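Local coordinates for protein Non-reducing end alpha-L-arabinofuranosidase BoGH43B (Bacteroides ovatus, PDB 5JOZ) that removes terminal non-reducing alpha-L-arabinofuranosyl residues from xyloglucan side branches, turning 'S' units into 'X' units during xyloglucan breakdown, at residues A[147-152]-A[164-169]; A[130-135]-A[180-185]; A[388-393]-A[400-405]; A[412-417]-A[458-463]. All blocks are in the same frame, centred on the assembly; numbering follows the deposited sequence.

Contact 1. Residues A[147-152]-A[164-169]; sequences FLLGVM and RKVASG
Phe147 meets Ala167, Ser168 and Gly169 at the start of an antiparallel pairing that slips by one residue at a beta bulge before Leu148 faces Lys165. Its backbone is gripped at both polar atoms: the N-H bonds to Ala167 O (N to O 3.0 Å), while Phe147 O receives Val166 N at 3.1 Å. From this fixed backbone CB passes 4.1 Å from Ala167 O. CG stands beside the backbone N, anti to the carbonyl carbon (chi1 -62°), which carries the ring along the partner strand. CD2 then approaches the Ser168 carbonyl, and CE2 comes within 3.6 Å of Ser168 O, which Gln205 NE2 also binds, and 3.9 Å of Gly169 N, the ring lying oblique to this backbone. The Phe147 side chain is about 7 Å from that of Glu176, the probable proton donor. Val166, the extra residue at the bulge, packs CG1 on Leu149 CB at 3.6 Å. Leu149 and Arg164 exchange two backbone hydrogen bonds, each 2.9 Å between N and O. Strands 146-152 and 159-168 thus form the outer hairpin of one four-stranded blade of the five-bladed propeller of family 43, and Phe147 reaches Pro175 in the loop ahead of strand 176-183 and Ile189 on strand 186-193 of the next blade.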
# COMPACT_ATOMS: atom_id res chain seq x y z
N PHE A 147 -8.10 19.65 -15.03
CA PHE A 147 -6.67 19.35 -14.81
C PHE A 147 -5.82 20.62 -14.96
O PHE A 147 -6.03 21.38 -15.90
CB PHE A 147 -6.16 18.29 -15.79
CG PHE A 147 -6.85 16.97 -15.66
CD1 PHE A 147 -6.85 16.30 -14.43
CD2 PHE A 147 -7.49 16.39 -16.74
CE1 PHE A 147 -7.50 15.08 -14.29
CE2 PHE A 147 -8.14 15.16 -16.61
CZ PHE A 147 -8.14 14.51 -15.38
N LEU A 148 -4.88 20.81 -14.04
CA LEU A 148 -4.06 22.03 -13.97
C LEU A 148 -2.63 21.71 -14.28
O LEU A 148 -2.06 20.79 -13.69
CB LEU A 148 -4.12 22.63 -12.57
CG LEU A 148 -5.52 22.93 -12.02
CD1 LEU A 148 -5.41 23.44 -10.59
CD2 LEU A 148 -6.27 23.91 -12.90
N LEU A 149 -2.04 22.44 -15.21
CA LEU A 149 -0.63 22.28 -15.56
C LEU A 149 0.15 23.52 -15.12
O LEU A 149 -0.37 24.63 -15.16
CB LEU A 149 -0.48 22.08 -17.06
CG LEU A 149 0.89 21.59 -17.54
CD1 LEU A 149 1.20 20.17 -17.07
CD2 LEU A 149 0.94 21.67 -19.06
N GLY A 150 1.40 23.30 -14.71
CA GLY A 150 2.33 24.35 -14.30
C GLY A 150 3.77 23.87 -14.49
O GLY A 150 4.00 22.71 -14.85
N VAL A 151 4.73 24.77 -14.29
CA VAL A 151 6.15 24.44 -14.39
C VAL A 151 6.79 24.82 -13.08
O VAL A 151 6.38 25.78 -12.43
CB VAL A 151 6.84 25.15 -15.59
CG1 VAL A 151 8.28 24.67 -15.76
CG2 VAL A 151 6.05 24.87 -16.86
N MET A 152 7.79 24.05 -12.69
CA MET A 152 8.30 24.03 -11.34
C MET A 152 9.83 24.01 -11.39
O MET A 152 10.42 23.38 -12.27
CB MET A 152 7.75 22.78 -10.64
CG MET A 152 7.73 22.80 -9.12
SD MET A 152 6.93 21.31 -8.46
CE MET A 152 5.34 21.96 -7.96
N ARG A 164 -2.39 26.56 -14.42
CA ARG A 164 -3.61 26.95 -15.11
C ARG A 164 -4.36 25.73 -15.67
O ARG A 164 -3.74 24.70 -15.96
CB ARG A 164 -3.30 27.95 -16.22
CG ARG A 164 -2.66 27.36 -17.47
CD ARG A 164 -1.83 28.40 -18.21
NE ARG A 164 -0.57 28.65 -17.51
CZ ARG A 164 0.23 29.71 -17.70
NH1 ARG A 164 -0.08 30.66 -18.58
NH2 ARG A 164 1.36 29.80 -17.00
N LYS A 165 -5.67 25.87 -15.83
CA LYS A 165 -6.51 24.85 -16.46
C LYS A 165 -6.10 24.64 -17.92
O LYS A 165 -6.02 25.60 -18.70
CB LYS A 165 -8.00 25.23 -16.35
CG LYS A 165 -9.00 24.27 -17.00
CD LYS A 165 -10.43 24.76 -16.76
CE LYS A 165 -11.46 24.21 -17.75
NZ LYS A 165 -11.96 22.85 -17.39
N VAL A 166 -5.79 23.38 -18.26
CA VAL A 166 -5.44 22.98 -19.63
C VAL A 166 -6.43 21.98 -20.25
O VAL A 166 -6.53 21.89 -21.47
CB VAL A 166 -4.01 22.39 -19.71
CG1 VAL A 166 -2.99 23.41 -19.27
CG2 VAL A 166 -3.86 21.10 -18.89
N ALA A 167 -7.12 21.20 -19.43
CA ALA A 167 -8.06 20.18 -19.94
C ALA A 167 -9.02 19.83 -18.83
O ALA A 167 -8.97 20.45 -17.78
CB ALA A 167 -7.30 18.94 -20.40
N SER A 168 -9.89 18.86 -19.06
CA SER A 168 -10.73 18.33 -17.99
C SER A 168 -11.00 16.84 -18.17
O SER A 168 -10.48 16.19 -19.09
CB SER A 168 -12.04 19.14 -17.92
OG SER A 168 -13.03 18.63 -18.80
N GLY A 169 -11.79 16.29 -17.26
CA GLY A 169 -12.23 14.91 -17.38
C GLY A 169 -13.17 14.78 -18.56
O GLY A 169 -13.72 15.79 -19.02

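Contact 2. Residues A[130-135]-A[180-185]; sequences EFIDGK and FYKIGD
Ile132 lies across both Phe180 and Lys182, meeting each side chain at roughly a right angle. Its CD1 does most of the touching, 3.6 Å from Phe180 CE2 and equally 3.6 Å from Lys182 CB, so that the methyl fits between a ring and the root of an aliphatic chain. With CG1 anti to the carbonyl carbon (chi1 -57°), the second branch, CG2, is left to rest against Lys182 CB and CG. The Phe180 ring is approached near its plane, at the edge, by Glu130 CB. Glu130 itself folds back at chi2 (70°), bringing CG to 3.2 Å from Phe180 O. Its OE2, held by a salt bridge to Arg81, also lies 3.4 Å from Phe180 O, an approach of two acceptors. OE1 accepts a hydrogen bond from a water at 3.0 Å, and the same water takes the N-H of Lys182 at 2.9 Å. At the outer end Asp133 OD2 and Lys182 NZ are oppositely charged but beyond salt-bridge range at 4.1 Å, and each makes a weak hydrogen bond with Tyr187 OH. No direct hydrogen bond links the two segments. Segments 130-132 and 180-183, whose axes come within 7.4 Å, lie on strands 128-132 and 176-183, the innermost of consecutive propeller blades; Ile132 begins the type I' turn into strand 135-141, where Tyr137 packs against both Ile132 and Phe180.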
# COMPACT_ATOMS: atom_id res chain seq x y z
N GLU A 130 6.45 15.47 -14.61
CA GLU A 130 7.16 14.93 -15.75
C GLU A 130 8.26 15.89 -16.19
O GLU A 130 8.08 17.11 -16.14
CB GLU A 130 6.19 14.68 -16.90
CG GLU A 130 6.81 13.92 -18.07
CD GLU A 130 7.11 12.45 -17.76
OE1 GLU A 130 7.96 11.88 -18.48
OE2 GLU A 130 6.50 11.87 -16.83
N PHE A 131 9.37 15.32 -16.64
CA PHE A 131 10.50 16.08 -17.15
C PHE A 131 10.55 16.07 -18.66
O PHE A 131 10.85 15.03 -19.26
CB PHE A 131 11.78 15.52 -16.58
CG PHE A 131 11.93 15.77 -15.11
CD1 PHE A 131 12.42 16.98 -14.65
CD2 PHE A 131 11.54 14.80 -14.18
CE1 PHE A 131 12.55 17.22 -13.28
CE2 PHE A 131 11.67 15.04 -12.82
CZ PHE A 131 12.18 16.25 -12.37
N ILE A 132 10.26 17.21 -19.28
CA ILE A 132 10.23 17.36 -20.74
C ILE A 132 10.85 18.70 -21.14
O ILE A 132 10.49 19.72 -20.57
CB ILE A 132 8.78 17.35 -21.30
CG1 ILE A 132 8.00 16.08 -20.91
CG2 ILE A 132 8.78 17.50 -22.82
CD1 ILE A 132 6.49 16.23 -20.97
N ASP A 133 11.73 18.70 -22.14
CA ASP A 133 12.29 19.94 -22.73
C ASP A 133 13.03 20.77 -21.67
O ASP A 133 12.92 22.00 -21.65
CB ASP A 133 11.19 20.78 -23.45
CG ASP A 133 10.76 20.19 -24.82
OD1 ASP A 133 11.63 19.74 -25.60
OD2 ASP A 133 9.54 20.22 -25.13
N GLY A 134 13.76 20.10 -20.78
CA GLY A 134 14.42 20.75 -19.64
C GLY A 134 13.53 21.46 -18.62
O GLY A 134 14.00 22.34 -17.90
N LYS A 135 12.25 21.08 -18.56
CA LYS A 135 11.28 21.66 -17.62
C LYS A 135 10.66 20.55 -16.79
O LYS A 135 10.50 19.42 -17.26
CB LYS A 135 10.16 22.37 -18.35
CG LYS A 135 10.61 23.49 -19.28
CD LYS A 135 9.42 24.22 -19.87
CE LYS A 135 9.86 25.39 -20.74
NZ LYS A 135 8.79 26.41 -20.81
N PHE A 180 1.30 13.19 -17.37
CA PHE A 180 1.66 14.01 -18.50
C PHE A 180 2.80 13.30 -19.25
O PHE A 180 3.80 12.96 -18.64
CB PHE A 180 2.11 15.38 -17.97
CG PHE A 180 2.20 16.45 -19.02
CD1 PHE A 180 1.10 16.77 -19.79
CD2 PHE A 180 3.39 17.14 -19.23
CE1 PHE A 180 1.19 17.76 -20.76
CE2 PHE A 180 3.49 18.12 -20.19
CZ PHE A 180 2.38 18.43 -20.96
N TYR A 181 2.63 13.07 -20.55
CA TYR A 181 3.69 12.47 -21.37
C TYR A 181 3.86 13.23 -22.68
O TYR A 181 2.89 13.70 -23.26
CB TYR A 181 3.40 11.00 -21.69
CG TYR A 181 3.00 10.15 -20.50
CD1 TYR A 181 3.92 9.85 -19.50
CD2 TYR A 181 1.71 9.65 -20.39
CE1 TYR A 181 3.56 9.08 -18.41
CE2 TYR A 181 1.34 8.86 -19.31
CZ TYR A 181 2.27 8.58 -18.32
OH TYR A 181 1.89 7.79 -17.26
N LYS A 182 5.11 13.35 -23.13
CA LYS A 182 5.40 13.90 -24.45
C LYS A 182 5.85 12.72 -25.26
O LYS A 182 6.97 12.25 -25.08
CB LYS A 182 6.49 14.97 -24.38
CG LYS A 182 7.05 15.43 -25.73
CD LYS A 182 5.98 15.94 -26.68
CE LYS A 182 6.57 16.59 -27.91
NZ LYS A 182 7.47 17.73 -27.57
N ILE A 183 4.97 12.23 -26.12
CA ILE A 183 5.25 11.05 -26.94
C ILE A 183 5.03 11.44 -28.40
O ILE A 183 3.91 11.81 -28.78
CB ILE A 183 4.29 9.88 -26.61
CG1 ILE A 183 4.37 9.50 -25.13
CG2 ILE A 183 4.59 8.68 -27.51
CD1 ILE A 183 3.17 8.72 -24.63
N GLY A 184 6.09 11.32 -29.21
CA GLY A 184 6.01 11.69 -30.61
C GLY A 184 5.58 13.14 -30.77
O GLY A 184 6.08 14.00 -30.05
N ASP A 185 4.62 13.39 -31.65
CA ASP A 185 4.16 14.76 -31.96
C ASP A 185 3.35 15.43 -30.84
O ASP A 185 3.23 16.65 -30.85
CB ASP A 185 3.28 14.80 -33.23
CG ASP A 185 4.00 14.32 -34.50
OD1 ASP A 185 5.24 14.21 -34.50
OD2 ASP A 185 3.28 14.04 -35.50
O HOH W 1 7.15 12.12 -21.40

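Contact 3. Residues A[388-393]-A[400-405]; sequences GLVVRA and DLLITE
Strands 389-392 and 400-405 run antiparallel, at 162°, with their axes 4.8 Å apart, and are joined by a reciprocal pair of backbone hydrogen bonds between Leu389 and Leu401. Leu401 N reaches Leu389 O at 2.7 Å, and Leu389 N meets Leu401 O at 2.9 Å. Gly388 lies opposite Leu402 and, without a side chain, lets the strands come close here, its CA making a CA-H...O contact of 3.4 Å with Leu401 O. Beyond this pair, Val390 and Asp400 stand side by side and point the same way. Asp400 OD1 nestles against both valine methyls, 3.3 Å from Val390 CG1 and 3.4 Å from Val390 CG2. On the same side, CG of Leu402, anti to the carbonyl carbon (chi1 -50°), turns that leucine toward Val390, and CD2 comes to lie 3.6 Å from Gly388 N and 4.3 Å from Val390 CG2. Leu389 and Leu401 occupy the other face, both on Leu438 of the facing sheet in this concanavalin A-like sandwich. The buried carboxylate of Asp400 has polar partners for both oxygens: His398 ND1 for OD1 and Arg415 for OD2. These two partners probably offset the cost of burying the carboxylate and favour its charged form, while the valine methyls supply van der Waals contact to OD1.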
# COMPACT_ATOMS: atom_id res chain seq x y z
N GLY A 388 -0.20 -9.92 21.28
CA GLY A 388 -0.39 -11.04 20.37
C GLY A 388 -0.39 -10.58 18.94
O GLY A 388 0.39 -9.70 18.58
N LEU A 389 -1.27 -11.18 18.14
CA LEU A 389 -1.41 -10.88 16.72
C LEU A 389 -2.75 -10.24 16.42
O LEU A 389 -3.75 -10.53 17.08
CB LEU A 389 -1.27 -12.15 15.88
CG LEU A 389 0.02 -12.93 16.07
CD1 LEU A 389 0.05 -14.13 15.15
CD2 LEU A 389 1.26 -12.06 15.88
N VAL A 390 -2.76 -9.37 15.42
CA VAL A 390 -3.97 -8.66 15.01
C VAL A 390 -4.14 -8.70 13.49
O VAL A 390 -3.17 -8.52 12.75
CB VAL A 390 -3.95 -7.20 15.51
CG1 VAL A 390 -5.15 -6.40 14.98
CG2 VAL A 390 -3.94 -7.19 17.04
N VAL A 391 -5.38 -8.94 13.06
CA VAL A 391 -5.81 -8.75 11.69
C VAL A 391 -6.46 -7.38 11.72
O VAL A 391 -7.52 -7.21 12.32
CB VAL A 391 -6.82 -9.84 11.25
CG1 VAL A 391 -7.24 -9.65 9.81
CG2 VAL A 391 -6.23 -11.23 11.44
N ARG A 392 -5.81 -6.40 11.10
CA ARG A 392 -6.29 -5.03 11.09
C ARG A 392 -6.82 -4.71 9.72
O ARG A 392 -6.15 -4.96 8.73
CB ARG A 392 -5.17 -4.05 11.42
CG ARG A 392 -5.43 -2.58 11.06
CD ARG A 392 -4.22 -1.77 11.47
NE ARG A 392 -4.32 -0.36 11.13
CZ ARG A 392 -5.00 0.55 11.83
NH1 ARG A 392 -5.64 0.22 12.96
NH2 ARG A 392 -5.02 1.81 11.41
N ALA A 393 -8.03 -4.13 9.68
CA ALA A 393 -8.52 -3.40 8.51
C ALA A 393 -8.38 -1.90 8.75
O ALA A 393 -7.80 -1.18 7.93
CB ALA A 393 -9.96 -3.78 8.24
N ASP A 400 -8.44 -9.60 17.04
CA ASP A 400 -7.31 -9.60 17.96
C ASP A 400 -7.08 -10.97 18.59
O ASP A 400 -7.89 -11.42 19.39
CB ASP A 400 -7.58 -8.59 19.08
CG ASP A 400 -7.64 -7.15 18.60
OD1 ASP A 400 -7.26 -6.86 17.44
OD2 ASP A 400 -8.06 -6.30 19.40
N LEU A 401 -5.96 -11.60 18.25
CA LEU A 401 -5.59 -12.87 18.87
C LEU A 401 -4.54 -12.58 19.94
O LEU A 401 -3.34 -12.55 19.65
CB LEU A 401 -5.09 -13.87 17.82
CG LEU A 401 -4.55 -15.19 18.34
CD1 LEU A 401 -5.60 -15.94 19.14
CD2 LEU A 401 -4.02 -16.04 17.20
N LEU A 402 -5.00 -12.38 21.18
CA LEU A 402 -4.16 -11.85 22.26
C LEU A 402 -4.04 -12.74 23.47
O LEU A 402 -4.94 -13.53 23.77
CB LEU A 402 -4.70 -10.50 22.72
CG LEU A 402 -4.99 -9.47 21.62
CD1 LEU A 402 -5.63 -8.22 22.20
CD2 LEU A 402 -3.73 -9.12 20.84
N ILE A 403 -2.90 -12.60 24.16
CA ILE A 403 -2.66 -13.16 25.47
C ILE A 403 -2.97 -12.06 26.47
O ILE A 403 -2.45 -10.94 26.33
CB ILE A 403 -1.19 -13.57 25.68
CG1 ILE A 403 -0.79 -14.63 24.66
CG2 ILE A 403 -0.95 -14.06 27.11
CD1 ILE A 403 0.70 -14.87 24.60
N THR A 404 -3.78 -12.39 27.47
CA THR A 404 -4.19 -11.45 28.54
C THR A 404 -4.48 -12.24 29.84
O THR A 404 -4.20 -13.45 29.91
CB THR A 404 -5.43 -10.63 28.09
OG1 THR A 404 -5.75 -9.65 29.08
CG2 THR A 404 -6.63 -11.51 27.85
N GLU A 405 -5.03 -11.56 30.84
CA GLU A 405 -5.36 -12.17 32.13
C GLU A 405 -6.86 -11.99 32.36
O GLU A 405 -7.39 -10.89 32.23
CB GLU A 405 -4.55 -11.52 33.27
CG GLU A 405 -4.53 -12.29 34.59
CD GLU A 405 -3.50 -13.43 34.64
OE1 GLU A 405 -3.49 -14.16 35.64
OE2 GLU A 405 -2.70 -13.60 33.68

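Contact 4. Residues A[412-417]-A[458-463]; sequences AMIRKT and AILGTA
Strands 412-417 and 458-463 run almost parallel, 6° apart in direction, but their axes stand 7.2 Å apart and side chains make the join. Leu460 is central to the apolar part. Its CG lies anti to the backbone N (chi1 -166°), and CD2 reaches across to the other strand, 3.7 Å from both Ala412 O and Ile414 N and 4.0 Å from Ala412 CB. Ile414 and Leu460 slide past each other in opposite directions, with Ile414 CG2 4.0 Å from Leu460 CG; the same methyl lies over the bare CA of Gly461. Further along, Lys416 bridges the gap by its full length. Its chain is extended beyond CG, carrying NZ to Thr462 O at 2.8 Å, where it approaches almost in line with the carbonyl bond. A water accepts from the same NZ at 3.0 Å and from Thr462 N at 3.2 Å, so the ammonium group engages both the N-H and the C=O of one residue, one through water and one directly. On the way, Lys416 CD passes Ala463 CB at 4.3 Å. Leu460 and Gly461 form a classic beta bulge opposite Phe449 of strand 446-453, onto which Ile414 and Ala463 also pack. The contact thereby joins strand 409-418 of one sheet of the sandwich to strand 456-464 of the other.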
# COMPACT_ATOMS: atom_id res chain seq x y z
N ALA A 412 -5.55 -17.17 26.30
CA ALA A 412 -5.50 -16.77 24.90
C ALA A 412 -6.91 -16.33 24.51
O ALA A 412 -7.87 -17.01 24.85
CB ALA A 412 -5.03 -17.91 24.03
N MET A 413 -7.01 -15.21 23.82
CA MET A 413 -8.28 -14.58 23.50
C MET A 413 -8.33 -14.22 22.01
O MET A 413 -7.41 -13.59 21.50
CB MET A 413 -8.45 -13.30 24.35
CG MET A 413 -9.68 -12.46 24.03
SD MET A 413 -9.98 -11.08 25.16
CE MET A 413 -8.53 -10.07 24.87
N ILE A 414 -9.40 -14.65 21.33
CA ILE A 414 -9.79 -14.08 20.03
C ILE A 414 -10.91 -13.09 20.33
O ILE A 414 -11.89 -13.44 20.96
CB ILE A 414 -10.22 -15.13 18.95
CG1 ILE A 414 -10.62 -14.44 17.64
CG2 ILE A 414 -11.37 -16.02 19.40
CD1 ILE A 414 -9.56 -13.54 17.05
N ARG A 415 -10.72 -11.84 19.92
CA ARG A 415 -11.69 -10.79 20.19
C ARG A 415 -11.97 -10.01 18.91
O ARG A 415 -11.06 -9.41 18.33
CB ARG A 415 -11.17 -9.86 21.28
CG ARG A 415 -12.19 -8.86 21.80
CD ARG A 415 -11.55 -7.93 22.82
NE ARG A 415 -10.46 -7.16 22.21
CZ ARG A 415 -9.52 -6.49 22.88
NH1 ARG A 415 -9.48 -6.46 24.21
NH2 ARG A 415 -8.58 -5.84 22.19
N LYS A 416 -13.23 -10.01 18.51
CA LYS A 416 -13.65 -9.45 17.23
C LYS A 416 -14.27 -8.08 17.45
O LYS A 416 -15.29 -7.97 18.12
CB LYS A 416 -14.64 -10.41 16.56
CG LYS A 416 -14.17 -11.86 16.51
CD LYS A 416 -15.21 -12.77 15.88
CE LYS A 416 -14.95 -14.23 16.22
NZ LYS A 416 -16.03 -15.13 15.74
N THR A 417 -13.64 -7.04 16.90
CA THR A 417 -14.13 -5.67 16.96
C THR A 417 -14.60 -5.25 15.57
O THR A 417 -13.83 -5.34 14.61
CB THR A 417 -13.00 -4.72 17.40
OG1 THR A 417 -12.64 -5.02 18.75
CG2 THR A 417 -13.42 -3.26 17.30
N ALA A 458 -5.25 -25.75 20.51
CA ALA A 458 -6.67 -25.59 20.13
C ALA A 458 -6.91 -24.56 19.03
O ALA A 458 -6.30 -23.50 19.03
CB ALA A 458 -7.49 -25.20 21.36
N ILE A 459 -7.83 -24.87 18.12
CA ILE A 459 -8.48 -23.86 17.28
C ILE A 459 -9.40 -23.06 18.21
O ILE A 459 -10.29 -23.62 18.84
CB ILE A 459 -9.30 -24.47 16.12
N LEU A 460 -9.17 -21.76 18.30
CA LEU A 460 -9.85 -20.90 19.26
C LEU A 460 -11.12 -20.24 18.69
O LEU A 460 -12.03 -19.88 19.44
CB LEU A 460 -8.86 -19.84 19.75
CG LEU A 460 -9.20 -19.01 20.98
CD1 LEU A 460 -9.56 -19.89 22.18
CD2 LEU A 460 -8.02 -18.12 21.32
N GLY A 461 -11.19 -20.09 17.37
CA GLY A 461 -12.30 -19.40 16.71
C GLY A 461 -12.00 -19.03 15.26
O GLY A 461 -10.87 -19.19 14.78
N THR A 462 -13.04 -18.57 14.56
CA THR A 462 -12.96 -18.15 13.16
C THR A 462 -13.60 -16.79 12.98
O THR A 462 -14.37 -16.35 13.84
CB THR A 462 -13.73 -19.11 12.22
OG1 THR A 462 -15.07 -19.24 12.69
CG2 THR A 462 -13.06 -20.47 12.16
N ALA A 463 -13.28 -16.15 11.86
CA ALA A 463 -13.93 -14.89 11.48
C ALA A 463 -13.94 -14.73 9.96
O ALA A 463 -13.12 -15.33 9.26
CB ALA A 463 -13.22 -13.72 12.14
O HOH W 2 -15.05 -17.73 16.97

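How the contacts relate
Contacts 1 and 2 belong to the catalytic propeller, and contacts 3 and 4 to the concanavalin A-like domain on the opposite side of the chain's centre; contacts 1 and 3 have centres about 47 Å apart. Contacts 1 and 3 are hairpin pairings ruled by backbone hydrogen bonds, whereas 2 and 4 join different sheets through side chains and a water. Contact 3 is wholly buried, while the other three are partly buried. Leu149 CD2 touches Phe180 CZ at 4.0 Å, tying contact 1 to contact 2. Contacts 3 and 4 use adjacent strands, 397-406 and 409-418, of one sheet, linked by a probable hydrogen bond between Met413 N and Leu402 O (2.7 Å).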